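Local coordinates for p-47 protein (Clostridium botulinum E1 str. 'BoNT E Beluga', PDB 5WIX), which is of unknown function but has a tubular lipid-binding (TULIP) fold similar to bactericidal/permeability-increasing protein, so it may bind a lipid or other hydrophobic ligand, at residues N246-K251 / L391-A396; N263-I268 / N281-Y286; G275-K280 / N300-E305; K313-G318 / N333-T338. All coordinates share one frame; numbering follows the deposited sequence.

Contact 1: residues N246-K251 / L391-A396; sequences NLLLPK and LAFELA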
# COMPACT_ATOMS: atom_id res chain seq x y z
N ASN A 246 9.86 8.76 0.53
CA ASN A 246 10.28 8.09 -0.69
C ASN A 246 9.55 8.56 -1.94
O ASN A 246 9.93 8.19 -3.06
CB ASN A 246 10.15 6.58 -0.52
CG ASN A 246 10.92 6.08 0.68
OD1 ASN A 246 10.40 6.03 1.80
ND2 ASN A 246 12.20 5.74 0.47
N LEU A 247 8.54 9.41 -1.75
CA LEU A 247 7.80 9.90 -2.91
C LEU A 247 7.93 11.40 -3.10
O LEU A 247 8.28 11.87 -4.19
CB LEU A 247 6.33 9.49 -2.80
CG LEU A 247 6.15 8.05 -3.25
CD1 LEU A 247 4.69 7.59 -3.19
CD2 LEU A 247 6.70 7.93 -4.66
N LEU A 248 7.65 12.16 -2.05
CA LEU A 248 7.74 13.61 -2.17
C LEU A 248 9.20 14.11 -2.14
O LEU A 248 9.70 14.66 -3.14
CB LEU A 248 6.94 14.29 -1.05
CG LEU A 248 6.87 15.80 -1.20
CD1 LEU A 248 6.05 16.18 -2.43
CD2 LEU A 248 6.28 16.44 0.04
N LEU A 249 9.87 13.91 -1.01
CA LEU A 249 11.24 14.37 -0.80
C LEU A 249 12.19 14.17 -2.01
O LEU A 249 12.82 15.14 -2.44
CB LEU A 249 11.84 13.70 0.43
CG LEU A 249 13.17 14.24 0.92
CD1 LEU A 249 12.92 15.59 1.55
CD2 LEU A 249 13.78 13.28 1.92
N PRO A 250 12.27 12.95 -2.56
CA PRO A 250 13.20 12.73 -3.69
C PRO A 250 13.02 13.74 -4.80
O PRO A 250 14.03 14.22 -5.33
CB PRO A 250 12.83 11.34 -4.18
CG PRO A 250 12.30 10.64 -2.96
CD PRO A 250 11.58 11.69 -2.18
N LYS A 251 11.78 14.09 -5.12
CA LYS A 251 11.57 15.08 -6.18
C LYS A 251 11.95 16.49 -5.69
O LYS A 251 12.83 17.13 -6.25
CB LYS A 251 10.13 15.07 -6.66
CG LYS A 251 9.87 16.01 -7.84
CD LYS A 251 10.81 15.75 -9.01
CE LYS A 251 10.65 16.82 -10.09
NZ LYS A 251 11.77 16.80 -11.09
N LEU A 391 8.43 24.62 -5.33
CA LEU A 391 7.43 23.78 -4.69
C LEU A 391 6.34 23.28 -5.65
O LEU A 391 5.36 22.71 -5.20
CB LEU A 391 6.76 24.55 -3.56
CG LEU A 391 7.74 25.01 -2.50
CD1 LEU A 391 6.98 25.63 -1.32
CD2 LEU A 391 8.60 23.85 -2.04
N ALA A 392 6.49 23.53 -6.95
CA ALA A 392 5.45 23.19 -7.90
C ALA A 392 5.98 22.33 -9.02
O ALA A 392 6.34 22.82 -10.09
CB ALA A 392 4.80 24.42 -8.47
N PHE A 393 5.98 21.03 -8.77
CA PHE A 393 6.58 20.05 -9.64
C PHE A 393 5.66 18.85 -9.88
O PHE A 393 4.50 18.86 -9.47
CB PHE A 393 7.89 19.58 -9.01
CG PHE A 393 7.77 19.31 -7.55
CD1 PHE A 393 7.28 18.07 -7.09
CD2 PHE A 393 8.09 20.29 -6.62
CE1 PHE A 393 7.15 17.80 -5.72
CE2 PHE A 393 7.97 20.05 -5.26
CZ PHE A 393 7.49 18.79 -4.80
N GLU A 394 6.20 17.83 -10.54
CA GLU A 394 5.48 16.59 -10.87
C GLU A 394 6.38 15.40 -10.57
O GLU A 394 7.51 15.36 -11.05
CB GLU A 394 5.05 16.59 -12.36
CG GLU A 394 4.75 15.20 -12.95
CD GLU A 394 4.22 15.23 -14.39
OE1 GLU A 394 3.07 15.69 -14.63
OE2 GLU A 394 4.95 14.76 -15.30
N LEU A 395 5.88 14.41 -9.81
CA LEU A 395 6.70 13.24 -9.46
C LEU A 395 6.98 12.41 -10.71
O LEU A 395 6.34 12.59 -11.75
CB LEU A 395 6.02 12.39 -8.39
CG LEU A 395 5.46 12.99 -7.10
CD1 LEU A 395 4.91 11.82 -6.21
CD2 LEU A 395 6.47 13.83 -6.33
N ALA A 396 7.95 11.51 -10.64
CA ALA A 396 8.36 10.82 -11.87
C ALA A 396 8.31 9.30 -11.74
O ALA A 396 8.69 8.57 -12.67
CB ALA A 396 9.77 11.26 -12.26
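Helix 240-252 meets the loop that follows helix 370-390 where Leu248 and Lys251, three residues apart on the helix, border the ring of Phe393. The two approach the ring differently. Leu248 CD1 lies in the ring plane at its edge, 3.8 Å from Phe393 CZ, and the side chains cross at about a right angle. Lys251 passes the ring the other way, antiparallel to the Phe393 side chain, its CG 3.4 Å from Phe393 CD1 in an oblique approach. A bend at chi2 (55°) steers the aliphatic chain of Lys251 along the loop, where CE passes 3.6 Å from Glu394 O; this is a carbon contact, and no hydrogen bond spans the interface. Leu395 fills the next position. Its CD2 methyl touches both the backbone and a side chain of the helix, 3.4 Å from Leu247 O and 3.9 Å from Lys251 CB. The loop itself is fixed by backbone hydrogen bonds of Phe393 to Phe351 and of Leu395 to Val349, both on strand 348-363, and Leu248 also touches Phe351. A helix lying on a curved antiparallel sheet, its apolar side turned inward, is consistent with the TULIP fold.

Contact 2: residues N263-I268 / N281-Y286; sequences NNFNVI and NTLNWY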
# COMPACT_ATOMS: atom_id res chain seq x y z
N ASN A 263 20.26 14.78 0.86
CA ASN A 263 21.24 14.60 1.91
C ASN A 263 21.18 15.84 2.81
O ASN A 263 21.50 15.78 4.00
CB ASN A 263 22.65 14.40 1.34
CG ASN A 263 23.61 13.84 2.37
OD1 ASN A 263 23.22 13.02 3.21
ND2 ASN A 263 24.87 14.29 2.33
N ASN A 264 20.73 16.95 2.21
CA ASN A 264 20.42 18.18 2.94
C ASN A 264 19.13 18.13 3.75
O ASN A 264 18.89 19.03 4.57
CB ASN A 264 20.33 19.34 1.96
CG ASN A 264 21.68 19.71 1.38
OD1 ASN A 264 21.86 19.80 0.17
ND2 ASN A 264 22.65 19.88 2.26
N PHE A 265 18.32 17.08 3.55
CA PHE A 265 17.01 16.95 4.20
C PHE A 265 16.84 15.77 5.14
O PHE A 265 17.36 14.67 4.90
CB PHE A 265 15.91 16.84 3.15
CG PHE A 265 15.64 18.11 2.43
CD1 PHE A 265 14.78 19.04 2.98
CD2 PHE A 265 16.26 18.39 1.23
CE1 PHE A 265 14.53 20.22 2.33
CE2 PHE A 265 16.02 19.57 0.57
CZ PHE A 265 15.15 20.49 1.12
N ASN A 266 16.08 16.00 6.21
CA ASN A 266 15.63 14.95 7.11
C ASN A 266 14.12 14.75 7.03
O ASN A 266 13.37 15.68 6.72
CB ASN A 266 16.01 15.28 8.55
CG ASN A 266 17.30 14.62 8.98
OD1 ASN A 266 17.77 13.68 8.33
ND2 ASN A 266 17.89 15.10 10.07
N VAL A 267 13.65 13.53 7.29
CA VAL A 267 12.23 13.38 7.57
C VAL A 267 12.10 12.93 9.02
O VAL A 267 12.65 11.90 9.43
CB VAL A 267 11.51 12.41 6.59
CG1 VAL A 267 12.36 11.18 6.30
CG2 VAL A 267 10.15 12.05 7.14
N ILE A 268 11.39 13.75 9.79
CA ILE A 268 11.29 13.60 11.24
C ILE A 268 9.99 12.88 11.66
O ILE A 268 8.91 13.16 11.13
CB ILE A 268 11.35 14.99 11.91
CG1 ILE A 268 12.68 15.66 11.58
CG2 ILE A 268 11.23 14.87 13.41
CD1 ILE A 268 13.87 14.96 12.22
N ASN A 281 20.21 20.88 7.39
CA ASN A 281 21.19 21.95 7.46
C ASN A 281 20.90 23.04 6.43
O ASN A 281 19.85 23.02 5.77
CB ASN A 281 22.60 21.40 7.24
CG ASN A 281 22.69 20.48 6.04
OD1 ASN A 281 22.09 20.73 4.99
ND2 ASN A 281 23.43 19.39 6.19
N THR A 282 21.84 23.98 6.29
CA THR A 282 21.65 25.13 5.43
C THR A 282 21.46 24.68 3.98
O THR A 282 22.26 23.91 3.44
CB THR A 282 22.83 26.13 5.52
OG1 THR A 282 23.06 26.51 6.89
CG2 THR A 282 22.54 27.38 4.70
N LEU A 283 20.39 25.15 3.35
CA LEU A 283 20.14 24.88 1.94
C LEU A 283 20.72 26.00 1.07
O LEU A 283 20.29 27.15 1.17
CB LEU A 283 18.64 24.72 1.68
CG LEU A 283 17.90 23.91 2.75
CD1 LEU A 283 16.38 23.91 2.48
CD2 LEU A 283 18.45 22.50 2.81
N ASN A 284 21.68 25.67 0.22
CA ASN A 284 22.29 26.71 -0.62
C ASN A 284 21.56 26.88 -1.95
O ASN A 284 21.72 26.07 -2.88
CB ASN A 284 23.77 26.41 -0.84
CG ASN A 284 24.53 26.24 0.47
OD1 ASN A 284 24.47 27.09 1.36
ND2 ASN A 284 25.22 25.11 0.60
N TRP A 285 20.75 27.93 -2.02
CA TRP A 285 19.98 28.16 -3.24
C TRP A 285 20.89 28.42 -4.42
O TRP A 285 22.06 28.81 -4.27
CB TRP A 285 19.04 29.34 -3.07
CG TRP A 285 17.89 29.29 -3.99
CD1 TRP A 285 17.73 29.98 -5.15
CD2 TRP A 285 16.72 28.49 -3.84
NE1 TRP A 285 16.52 29.68 -5.73
CE2 TRP A 285 15.88 28.76 -4.94
CE3 TRP A 285 16.29 27.57 -2.88
CZ2 TRP A 285 14.65 28.14 -5.11
CZ3 TRP A 285 15.08 26.96 -3.05
CH2 TRP A 285 14.27 27.25 -4.16
N TYR A 286 20.36 28.19 -5.61
CA TYR A 286 21.11 28.48 -6.82
C TYR A 286 21.12 29.99 -7.11
O TYR A 286 20.35 30.75 -6.53
CB TYR A 286 20.54 27.69 -7.99
CG TYR A 286 19.13 28.06 -8.41
CD1 TYR A 286 18.91 29.08 -9.31
CD2 TYR A 286 18.03 27.37 -7.90
CE1 TYR A 286 17.62 29.42 -9.71
CE2 TYR A 286 16.73 27.69 -8.30
CZ TYR A 286 16.53 28.72 -9.20
OH TYR A 286 15.26 29.07 -9.60
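Leu283 touches both Asn264 and Phe265 through its two methyl groups, CD2 reaching both residues and CD1 only the ring. CD2 stands over one face of the Phe265 ring, 4.2 Å above its plane and offset toward the rim, while CD1 lies 3.9 Å from Phe265 CZ. The same CD2 is 3.8 Å from Asn264 CB, so the branched end of the leucine spans two consecutive residues. The polar part of the contact joins two side-chain amides. Asn264 ND2 donates to Asn281 OD1 over 2.9 Å with an N-H...O angle of 148°. The donor is tilted somewhat from the carbonyl plane, and the amide planes stand 73° apart, so the groups meet crosswise rather than flat. Asn281 has CG between its backbone N and carbonyl carbon (chi1 48°), which swings the amide back toward Asn264.

Both segments belong to one curled antiparallel sheet, yet they are not paired strands: 265-269 runs beside 275-279, whereas 283-284 pairs with 293-307, as the backbone bond between Leu283 and Ile299 records. Side chains therefore make the link between them.

In the second shell, Asn264 OD1 accepts from Thr261 N, which helps to fix the rotation of the donating amide, and the backbone of Asn264 is bonded to that of Lys280. Lys280 NZ also reaches Asn263 O. Phe265 is held by an edge-to-face stack with Phe302 and by packing on Met256, Ile260 and Leu249, the last of these on helix 240-252.

Contact 3: residues G275-K280 / N300-E305; sequences GIIKNK and NDFSME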
# COMPACT_ATOMS: atom_id res chain seq x y z
N GLY A 275 4.83 11.76 9.48
CA GLY A 275 6.15 12.35 9.30
C GLY A 275 6.24 13.73 8.68
O GLY A 275 5.48 14.07 7.76
N ILE A 276 7.18 14.53 9.18
CA ILE A 276 7.44 15.89 8.67
C ILE A 276 8.80 16.03 7.96
O ILE A 276 9.81 15.46 8.39
CB ILE A 276 7.37 16.92 9.82
CG1 ILE A 276 5.93 17.06 10.30
CG2 ILE A 276 7.89 18.28 9.38
CD1 ILE A 276 5.72 18.24 11.22
N ILE A 277 8.83 16.80 6.87
CA ILE A 277 10.08 17.11 6.20
C ILE A 277 10.76 18.35 6.79
O ILE A 277 10.26 19.47 6.64
CB ILE A 277 9.86 17.36 4.71
CG1 ILE A 277 9.33 16.09 4.04
CG2 ILE A 277 11.17 17.81 4.07
CD1 ILE A 277 9.08 16.21 2.52
N LYS A 278 11.88 18.16 7.47
CA LYS A 278 12.69 19.30 7.86
C LYS A 278 14.05 19.30 7.14
O LYS A 278 14.51 18.26 6.66
CB LYS A 278 12.88 19.33 9.37
CG LYS A 278 11.62 19.71 10.13
CD LYS A 278 12.00 20.28 11.50
CE LYS A 278 10.79 20.74 12.29
NZ LYS A 278 9.96 19.59 12.74
N ASN A 279 14.67 20.46 7.04
CA ASN A 279 16.03 20.54 6.50
C ASN A 279 17.08 20.07 7.53
O ASN A 279 16.94 20.32 8.74
CB ASN A 279 16.34 21.96 6.05
CG ASN A 279 16.29 22.95 7.18
OD1 ASN A 279 15.48 22.84 8.10
ND2 ASN A 279 17.18 23.94 7.12
N LYS A 280 18.11 19.38 7.04
CA LYS A 280 19.14 18.81 7.93
C LYS A 280 20.13 19.90 8.28
O LYS A 280 20.78 19.85 9.33
CB LYS A 280 19.85 17.63 7.25
CG LYS A 280 20.87 16.89 8.14
CD LYS A 280 21.70 15.85 7.35
CE LYS A 280 20.88 14.62 6.94
NZ LYS A 280 21.69 13.63 6.15
N ASN A 300 17.53 28.78 5.91
CA ASN A 300 18.18 28.30 7.12
C ASN A 300 17.43 27.24 7.92
O ASN A 300 18.07 26.38 8.54
CB ASN A 300 18.49 29.48 8.03
CG ASN A 300 19.75 30.17 7.64
OD1 ASN A 300 20.75 29.51 7.33
ND2 ASN A 300 19.72 31.50 7.63
N ASP A 301 16.10 27.34 7.96
CA ASP A 301 15.25 26.24 8.44
C ASP A 301 14.05 26.05 7.50
O ASP A 301 13.45 27.02 7.00
CB ASP A 301 14.80 26.46 9.89
CG ASP A 301 14.19 27.82 10.12
OD1 ASP A 301 13.49 28.34 9.23
OD2 ASP A 301 14.41 28.37 11.22
N PHE A 302 13.71 24.79 7.26
CA PHE A 302 12.73 24.45 6.24
C PHE A 302 11.82 23.38 6.77
O PHE A 302 12.28 22.44 7.41
CB PHE A 302 13.43 23.98 4.98
CG PHE A 302 12.51 23.54 3.88
CD1 PHE A 302 12.23 24.39 2.81
CD2 PHE A 302 11.98 22.27 3.87
CE1 PHE A 302 11.42 23.98 1.77
CE2 PHE A 302 11.16 21.85 2.84
CZ PHE A 302 10.89 22.71 1.79
N SER A 303 10.53 23.51 6.48
CA SER A 303 9.56 22.55 6.97
C SER A 303 8.43 22.34 5.96
O SER A 303 7.87 23.30 5.42
CB SER A 303 9.00 22.99 8.31
OG SER A 303 7.59 23.06 8.23
N MET A 304 8.12 21.08 5.70
CA MET A 304 6.98 20.71 4.87
C MET A 304 6.22 19.58 5.57
O MET A 304 6.72 18.45 5.64
CB MET A 304 7.44 20.27 3.48
CG MET A 304 6.36 20.30 2.40
SD MET A 304 6.94 19.77 0.76
CE MET A 304 6.07 20.89 -0.34
N GLU A 305 5.05 19.88 6.12
CA GLU A 305 4.19 18.85 6.75
C GLU A 305 2.88 18.67 5.96
O GLU A 305 2.42 19.60 5.29
CB GLU A 305 3.88 19.20 8.22
CG GLU A 305 2.73 20.19 8.46
CD GLU A 305 2.55 20.56 9.93
OE1 GLU A 305 3.55 20.89 10.60
OE2 GLU A 305 1.39 20.53 10.43
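Ile277 O is approached by two groups of the opposite strand: Met304 N donates to it over 2.8 Å with an N-H...O angle of 158°, and Ser303 CA makes a CA-H...O contact with it at 3.2 Å. The return bond, Ile277 N to Met304 O at 2.9 Å, completes an antiparallel hydrogen-bonded pair. Lys278 and Ser303 form the adjoining non-hydrogen-bonded pair. The strand axes run 163° apart in direction, with a closest approach of 4.7 Å.

Beyond this ladder Asn279 takes over with its side chain. Its N donates to Phe302 O in the usual way, but the reciprocal acceptor is the side-chain OD1, which receives Phe302 N at 2.8 Å. That donor stands above the amide carbonyl plane, not on a lone pair. With chi1 at 62°, the amide folds across to the partner strand, and ND2 makes a weak bond to Asn300 O (3.0 Å) as well as one to Asn281 O. The substitution of a side chain for backbone coincides with a corner in the chain at Asp301, one of the two residues of a classic beta bulge, Asn300 and Asp301, that both face Ser317.

At the other end Ile276 and Glu305 run alongside each other in the same direction, with Ile276 CD1 3.6 Å from Glu305 CB. On the opposite face, Ile277 CB and Met304 CB are 4.0 Å apart. These two residues rest on Leu248 of helix 240-252, while strand 265-269 borders 275-279 and strand 311-322 borders 293-307.

Contact 4: residues K313-G318 / N333-T338; sequences KTRLSG and NMECIT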
# COMPACT_ATOMS: atom_id res chain seq x y z
N LYS A 313 1.81 22.06 3.42
CA LYS A 313 2.07 23.37 4.03
C LYS A 313 3.57 23.54 4.16
O LYS A 313 4.23 22.81 4.91
CB LYS A 313 1.39 23.49 5.40
CG LYS A 313 1.64 24.82 6.15
CD LYS A 313 0.34 25.32 6.85
CE LYS A 313 0.29 24.98 8.34
NZ LYS A 313 -1.02 25.34 8.96
N THR A 314 4.13 24.48 3.41
CA THR A 314 5.57 24.70 3.47
C THR A 314 5.89 25.97 4.26
O THR A 314 5.23 27.00 4.11
CB THR A 314 6.16 24.77 2.10
OG1 THR A 314 5.60 23.70 1.30
CG2 THR A 314 7.65 24.64 2.19
N ARG A 315 6.91 25.87 5.11
CA ARG A 315 7.25 26.93 6.05
C ARG A 315 8.76 27.04 6.17
O ARG A 315 9.38 26.33 6.96
CB ARG A 315 6.63 26.66 7.41
CG ARG A 315 6.06 27.87 8.10
CD ARG A 315 5.56 27.52 9.51
NE ARG A 315 4.57 26.45 9.50
CZ ARG A 315 4.43 25.54 10.47
NH1 ARG A 315 5.23 25.57 11.53
NH2 ARG A 315 3.50 24.60 10.38
N LEU A 316 9.35 27.93 5.37
CA LEU A 316 10.80 28.14 5.37
C LEU A 316 11.22 29.55 5.76
O LEU A 316 10.44 30.50 5.66
CB LEU A 316 11.39 27.83 3.99
CG LEU A 316 10.75 28.53 2.77
CD1 LEU A 316 11.25 29.96 2.58
CD2 LEU A 316 10.97 27.69 1.50
N SER A 317 12.47 29.69 6.17
CA SER A 317 13.04 31.01 6.39
C SER A 317 14.55 31.02 6.21
O SER A 317 15.23 30.02 6.45
CB SER A 317 12.68 31.52 7.78
OG SER A 317 13.58 30.99 8.73
N GLY A 318 15.07 32.16 5.78
CA GLY A 318 16.49 32.31 5.51
C GLY A 318 16.77 33.72 5.01
O GLY A 318 15.93 34.61 5.13
N ASN A 333 11.03 35.28 4.73
CA ASN A 333 10.07 34.33 5.33
C ASN A 333 8.92 33.98 4.38
O ASN A 333 8.24 34.88 3.87
CB ASN A 333 9.48 34.90 6.62
CG ASN A 333 10.51 35.04 7.73
OD1 ASN A 333 10.52 34.26 8.69
ND2 ASN A 333 11.37 36.06 7.63
N MET A 334 8.68 32.69 4.17
CA MET A 334 7.53 32.26 3.37
C MET A 334 6.68 31.17 4.03
O MET A 334 7.21 30.27 4.69
CB MET A 334 7.99 31.75 2.00
CG MET A 334 6.86 31.46 1.04
SD MET A 334 7.41 31.23 -0.66
CE MET A 334 8.26 29.68 -0.43
N GLU A 335 5.37 31.27 3.87
CA GLU A 335 4.48 30.12 4.07
C GLU A 335 3.71 29.88 2.78
O GLU A 335 3.13 30.82 2.22
CB GLU A 335 3.51 30.31 5.23
CG GLU A 335 2.63 29.06 5.48
CD GLU A 335 1.54 29.26 6.53
OE1 GLU A 335 1.43 28.41 7.45
OE2 GLU A 335 0.77 30.23 6.42
N CYS A 336 3.70 28.64 2.31
CA CYS A 336 3.16 28.35 0.98
C CYS A 336 2.54 26.96 0.88
O CYS A 336 3.24 25.94 0.94
CB CYS A 336 4.26 28.49 -0.08
SG CYS A 336 3.72 28.09 -1.76
N ILE A 337 1.22 26.96 0.70
CA ILE A 337 0.42 25.75 0.57
C ILE A 337 0.43 25.20 -0.86
O ILE A 337 0.07 25.92 -1.81
CB ILE A 337 -1.01 26.02 0.97
CG1 ILE A 337 -1.04 26.86 2.25
CG2 ILE A 337 -1.78 24.72 1.09
CD1 ILE A 337 -0.49 26.15 3.45
N THR A 338 0.85 23.95 -1.04
CA THR A 338 0.74 23.31 -2.34
C THR A 338 -0.24 22.16 -2.25
O THR A 338 -0.51 21.68 -1.15
CB THR A 338 2.08 22.79 -2.84
OG1 THR A 338 2.62 21.88 -1.88
CG2 THR A 338 3.03 23.93 -2.99
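Lys313 and Glu335 both place CG anti to the backbone N (chi1 178° and -177°), but beyond that the glutamate stays extended while the lysine departs from the extended form at chi2, which brings its CD to 3.3 Å from Glu335 OE1, and bends again at chi3 beyond it. The charges come less close: Lys313 NZ and Glu335 OE1 are 4.2 Å apart, beyond a salt bridge, and Arg315 NE is equally distant from that oxygen. Any attraction between these charges is therefore probably weak and not a directional bond. Ile337 runs alongside the lysine, its CD1 3.6 Å from Lys313 CD, so the aliphatic part has an apolar neighbour.

On the opposite face, Leu316, with chi1 at 52°, tucks CG between N and C of its own backbone. This turns CD1 toward Met334 CB, at 3.8 Å, while CD2 meets Met334 CE at 3.9 Å. Thr314 OG1 adds a weak hydrogen bond to Cys336 O, which also accepts Thr314 N. Reciprocal backbone bonds join Thr314 with Cys336 and Leu316 with Met334, as in a regular antiparallel hairpin.

The hairpin, strands 311-322 and 328-343, continues into the sheet on both edges. Strand 293-307 borders the first strand, where Ser317 OG is hydrogen-bonded to Asp301 OD1, and strand 348-363 borders the second. Helix 370-390 covers the Leu316-Met334 face through Phe387 and Arg388.

How the contacts relate
All four contacts lie on the same side of the chain's centre, and contacts 2, 3 and 4 share one curled antiparallel sheet. Contacts 2 and 3 have centres about 8 Å apart and alternate along the chain, whereas contacts 3 and 4, about 10 Å apart, follow in series through adjacent strands 293-307 and 311-322. Contact 1 spans the rest in sequence: its helix 240-252 precedes them and its loop comes after. Its centre lies about 14 to 16 Å from the others, and it touches each one, with Leu248, Leu249 and Leu391 packing on the sheet. The arrangement thus couples distant chain segments into one TULIP-like helix-and-sheet unit.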